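Local coordinates for caspase recruitment domain-containing protein 19 (Homo sapiens, PDB 4DWN) that helps restrain BCL10-induced activation of NF-kappa-B, associating with BCL10 through the caspase recruitment domain that this chain represents, at residues V12-F17 with S94-R99. Numbering follows the deposited sequence.
Sequences VQDTPF and SRLPSR. With SO4 (sulfate ion), chain C; SO4 (sulfate ion), chain D.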
ATOM      1  N   VAL A  12       5.802  -7.689   4.284  1.00 13.40           N
ATOM      2  CA  VAL A  12       6.930  -7.446   5.165  1.00 13.05           C
ATOM      3  C   VAL A  12       8.224  -7.447   4.345  1.00 12.48           C
ATOM      4  O   VAL A  12       9.072  -6.546   4.504  1.00 15.82           O
ATOM      5  CB  VAL A  12       6.995  -8.555   6.271  1.00 13.58           C
ATOM      6  CG1 VAL A  12       8.379  -8.530   6.987  1.00 17.37           C
ATOM      7  CG2 VAL A  12       5.874  -8.398   7.228  1.00 17.36           C
ATOM      8  N   GLN A  13       8.386  -8.422   3.455  1.00 14.54           N
ATOM      9  CA  GLN A  13       9.579  -8.521   2.637  1.00 14.68           C
ATOM     10  C   GLN A  13       9.784  -7.298   1.726  1.00 15.51           C
ATOM     11  O   GLN A  13      10.929  -6.841   1.493  1.00 16.30           O
ATOM     12  CB  GLN A  13       9.520  -9.762   1.761  1.00 18.21           C
ATOM     13  CG  GLN A  13      10.753  -9.892   0.882  1.00 20.06           C
ATOM     14  CD  GLN A  13      10.710 -11.119  -0.022  1.00 30.38           C
ATOM     15  OE1 GLN A  13       9.720 -11.816  -0.089  1.00 23.06           O
ATOM     16  NE2 GLN A  13      11.804 -11.386  -0.703  1.00 30.46           N
ATOM     17  N   ASP A  14       8.681  -6.820   1.173  1.00 15.04           N
ATOM     18  CA  ASP A  14       8.690  -5.728   0.192  1.00 14.27           C
ATOM     19  C   ASP A  14       8.703  -4.329   0.768  1.00 11.89           C
ATOM     20  O   ASP A  14       8.890  -3.361   0.021  1.00 12.75           O
ATOM     21  CB  ASP A  14       7.476  -5.858  -0.732  1.00 12.62           C
ATOM     22  CG  ASP A  14       7.553  -7.029  -1.645  1.00 14.74           C
ATOM     23  OD1 ASP A  14       8.669  -7.442  -2.009  1.00 14.04           O
ATOM     24  OD2 ASP A  14       6.484  -7.514  -2.082  1.00 14.72           O
ATOM     25  N   THR A  15       8.449  -4.187   2.064  1.00 13.53           N
ATOM     26  CA  THR A  15       8.257  -2.866   2.655  1.00 11.50           C
ATOM     27  C   THR A  15       9.458  -1.912   2.474  1.00 13.38           C
ATOM     28  O   THR A  15       9.265  -0.749   2.044  1.00 11.77           O
ATOM     29  CB  THR A  15       7.767  -2.965   4.093  1.00 13.51           C
ATOM     30  OG1 THR A  15       6.376  -3.363   4.069  1.00 19.44           O
ATOM     31  CG2 THR A  15       7.837  -1.582   4.814  1.00 18.26           C
ATOM     32  N   PRO A  16      10.691  -2.401   2.715  1.00 14.04           N
ATOM     33  CA  PRO A  16      11.818  -1.463   2.547  1.00 14.60           C
ATOM     34  C   PRO A  16      11.962  -0.972   1.089  1.00 14.75           C
ATOM     35  O   PRO A  16      12.193   0.212   0.812  1.00 15.65           O
ATOM     36  CB  PRO A  16      13.023  -2.285   3.002  1.00 19.00           C
ATOM     37  CG  PRO A  16      12.384  -3.163   4.083  1.00 17.81           C
ATOM     38  CD  PRO A  16      11.086  -3.587   3.497  1.00 17.62           C
ATOM     39  N   PHE A  17      11.774  -1.898   0.165  1.00 12.88           N
ATOM     40  CA  PHE A  17      11.787  -1.563  -1.258  1.00 11.04           C
ATOM     41  C   PHE A  17      10.660  -0.545  -1.587  1.00 12.39           C
ATOM     42  O   PHE A  17      10.885   0.480  -2.240  1.00 14.39           O
ATOM     43  CB  PHE A  17      11.569  -2.839  -2.086  1.00 12.75           C
ATOM     44  CG  PHE A  17      11.689  -2.645  -3.560  1.00 17.73           C
ATOM     45  CD1 PHE A  17      12.927  -2.668  -4.186  1.00 20.05           C
ATOM     46  CD2 PHE A  17      10.555  -2.511  -4.334  1.00 15.97           C
ATOM     47  CE1 PHE A  17      13.021  -2.510  -5.560  1.00 19.38           C
ATOM     48  CE2 PHE A  17      10.646  -2.365  -5.704  1.00 22.70           C
ATOM     49  CZ  PHE A  17      11.882  -2.361  -6.302  1.00 21.70           C
ATOM     50  N   SER A  94       5.622  -5.111 -10.733  1.00 15.08           N
ATOM     51  CA  SER A  94       6.378  -6.150 -11.450  1.00 16.77           C
ATOM     52  C   SER A  94       7.792  -6.332 -10.954  1.00 15.58           C
ATOM     53  O   SER A  94       8.401  -7.356 -11.242  1.00 21.46           O
ATOM     54  CB  SER A  94       6.485  -5.832 -12.941  1.00 18.68           C
ATOM     55  OG  SER A  94       7.359  -4.733 -13.217  1.00 19.88           O
ATOM     56  N   ARG A  95       8.308  -5.349 -10.228  1.00 14.29           N
ATOM     57  CA  ARG A  95       9.698  -5.386  -9.766  1.00 19.24           C
ATOM     58  C   ARG A  95       9.872  -5.778  -8.301  1.00 18.41           C
ATOM     59  O   ARG A  95      10.999  -5.792  -7.801  1.00 20.14           O
ATOM     60  CB  ARG A  95      10.323  -4.008  -9.996  1.00 18.70           C
ATOM     61  CG  ARG A  95      10.276  -3.605 -11.430  1.00 20.71           C
ATOM     62  CD  ARG A  95      10.793  -2.185 -11.648  1.00 29.90           C
ATOM     63  NE  ARG A  95      12.100  -2.088 -11.012  1.00 31.82           N
ATOM     64  CZ  ARG A  95      12.517  -1.103 -10.221  1.00 37.13           C
ATOM     65  NH1 ARG A  95      13.729  -1.192  -9.683  1.00 37.10           N
ATOM     66  NH2 ARG A  95      11.766  -0.039  -9.991  1.00 33.08           N
ATOM     67  N   LEU A  96       8.787  -6.075  -7.584  1.00 16.27           N
ATOM     68  CA  LEU A  96       8.913  -6.352  -6.148  1.00 13.61           C
ATOM     69  C   LEU A  96       9.820  -7.528  -5.826  1.00 17.49           C
ATOM     70  O   LEU A  96       9.792  -8.550  -6.506  1.00 20.10           O
ATOM     71  CB  LEU A  96       7.559  -6.598  -5.524  1.00 19.16           C
ATOM     72  CG  LEU A  96       6.607  -5.390  -5.605  1.00 16.14           C
ATOM     73  CD1 LEU A  96       5.268  -5.737  -4.966  1.00 27.16           C
ATOM     74  CD2 LEU A  96       7.283  -4.152  -5.011  1.00 21.01           C
ATOM     75  N   PRO A  97      10.647  -7.377  -4.778  1.00 17.03           N
ATOM     76  CA  PRO A  97      11.488  -8.478  -4.297  1.00 17.02           C
ATOM     77  C   PRO A  97      10.701  -9.769  -4.124  1.00 21.48           C
ATOM     78  O   PRO A  97      11.232 -10.810  -4.463  1.00 19.11           O
ATOM     79  CB  PRO A  97      12.000  -7.972  -2.942  1.00 15.41           C
ATOM     80  CG  PRO A  97      12.054  -6.473  -3.129  1.00 19.22           C
ATOM     81  CD  PRO A  97      10.869  -6.139  -4.003  1.00 15.87           C
ATOM     82  N   SER A  98       9.464  -9.706  -3.616  1.00 16.94           N
ATOM     83  CA  SER A  98       8.711 -10.921  -3.299  1.00 19.33           C
ATOM     84  C   SER A  98       8.288 -11.694  -4.539  1.00 23.44           C
ATOM     85  O   SER A  98       7.896 -12.857  -4.427  1.00 28.59           O
ATOM     86  CB  SER A  98       7.460 -10.627  -2.461  1.00 21.63           C
ATOM     87  OG  SER A  98       6.561  -9.785  -3.154  1.00 19.26           O
ATOM     88  N   ARG A  99       8.403 -11.077  -5.703  1.00 21.22           N
ATOM     89  CA  ARG A  99       8.059 -11.769  -6.943  1.00 20.15           C
ATOM     90  C   ARG A  99       9.230 -12.635  -7.385  1.00 34.72           C
ATOM     91  O   ARG A  99       9.021 -13.666  -8.005  1.00 32.94           O
ATOM     92  CB  ARG A  99       7.705 -10.743  -8.034  1.00 30.64           C
ATOM     93  CG  ARG A  99       7.007 -11.324  -9.276  1.00 45.92           C
ATOM     94  CD  ARG A  99       6.266 -10.240 -10.097  1.00 29.29           C
ATOM     95  NE  ARG A  99       5.654  -9.268  -9.219  1.00 33.10           N
ATOM     96  CZ  ARG A  99       4.487  -9.441  -8.616  1.00 28.00           C
ATOM     97  NH1 ARG A  99       4.012  -8.500  -7.805  1.00 29.74           N
ATOM     98  NH2 ARG A  99       3.792 -10.570  -8.820  1.00 34.22           N
TER
HETATM   99  S   SO4 C 101       0.462 -10.190  -7.223  1.00 30.86           S
HETATM  100  O1  SO4 C 101       1.740  -9.546  -6.772  1.00 29.56           O
HETATM  101  O2  SO4 C 101       0.139 -11.297  -6.311  1.00 28.50           O
HETATM  102  O3  SO4 C 101      -0.649  -9.181  -7.157  1.00 22.80           O
HETATM  103  O4  SO4 C 101       0.616 -10.719  -8.622  1.00 32.42           O
HETATM  104  S   SO4 D 102      14.809   2.267  -8.774  1.00 34.20           S
HETATM  105  O1  SO4 D 102      14.296   0.949  -8.482  1.00 34.12           O
HETATM  106  O2  SO4 D 102      13.715   3.187  -8.456  1.00 53.71           O
HETATM  107  O3  SO4 D 102      15.926   2.518  -7.887  1.00 30.02           O
HETATM  108  O4  SO4 D 102      15.167   2.367 -10.183  1.00 40.32           O
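Pro97 CD lies over one face of the Phe17 ring, 3.9 Å from the ring centroid, a CH-pi contact. Leu96 CD2 meets Phe17 CD2 obliquely at 3.7 Å, and Phe17 CZ in turn sits over one face of the Arg95 guanidinium, the two planes 67° apart. At that guanidinium's edge is a sulfate, probably from the crystallisation liquor, whose O1 takes a bond from Arg95 NH1. The setting is the all-helical death-fold bundle of a CARD, and the contact illustrates how such a bundle can bring the two ends of this domain construct together: the chain after helix 90-94 folds back against helix 7-19. With CG anti to its own backbone N (chi1 -175°), Phe17 lays its ring against Pro97; Arg23 adds a cation-pi partner.

One helical turn earlier, the buried Asp14 carboxylate grips Ser98 with both oxygens. OD1 accepts Ser98 N at 2.9 Å through its syn lone pair, while Pro97 CD comes within 3.2 Å of the same Asp14 OD1. OD2 is shared between Ser98 OG and Tyr82 OH of helix 75-88, so one carboxylate links three parts of the bundle. An alanine in place of Asp14 is likely to leave Ser98 N and OG, and Tyr82 OH, without this partner and the returning chain less firmly held. Arg10 NE also bonds Ser98 OG, and its positive charge may help stabilise the nearby carboxylate. Ser98 OG donates to Asp14 OD2 over a short 2.5 Å, on the syn side and 16° out of the carboxylate plane.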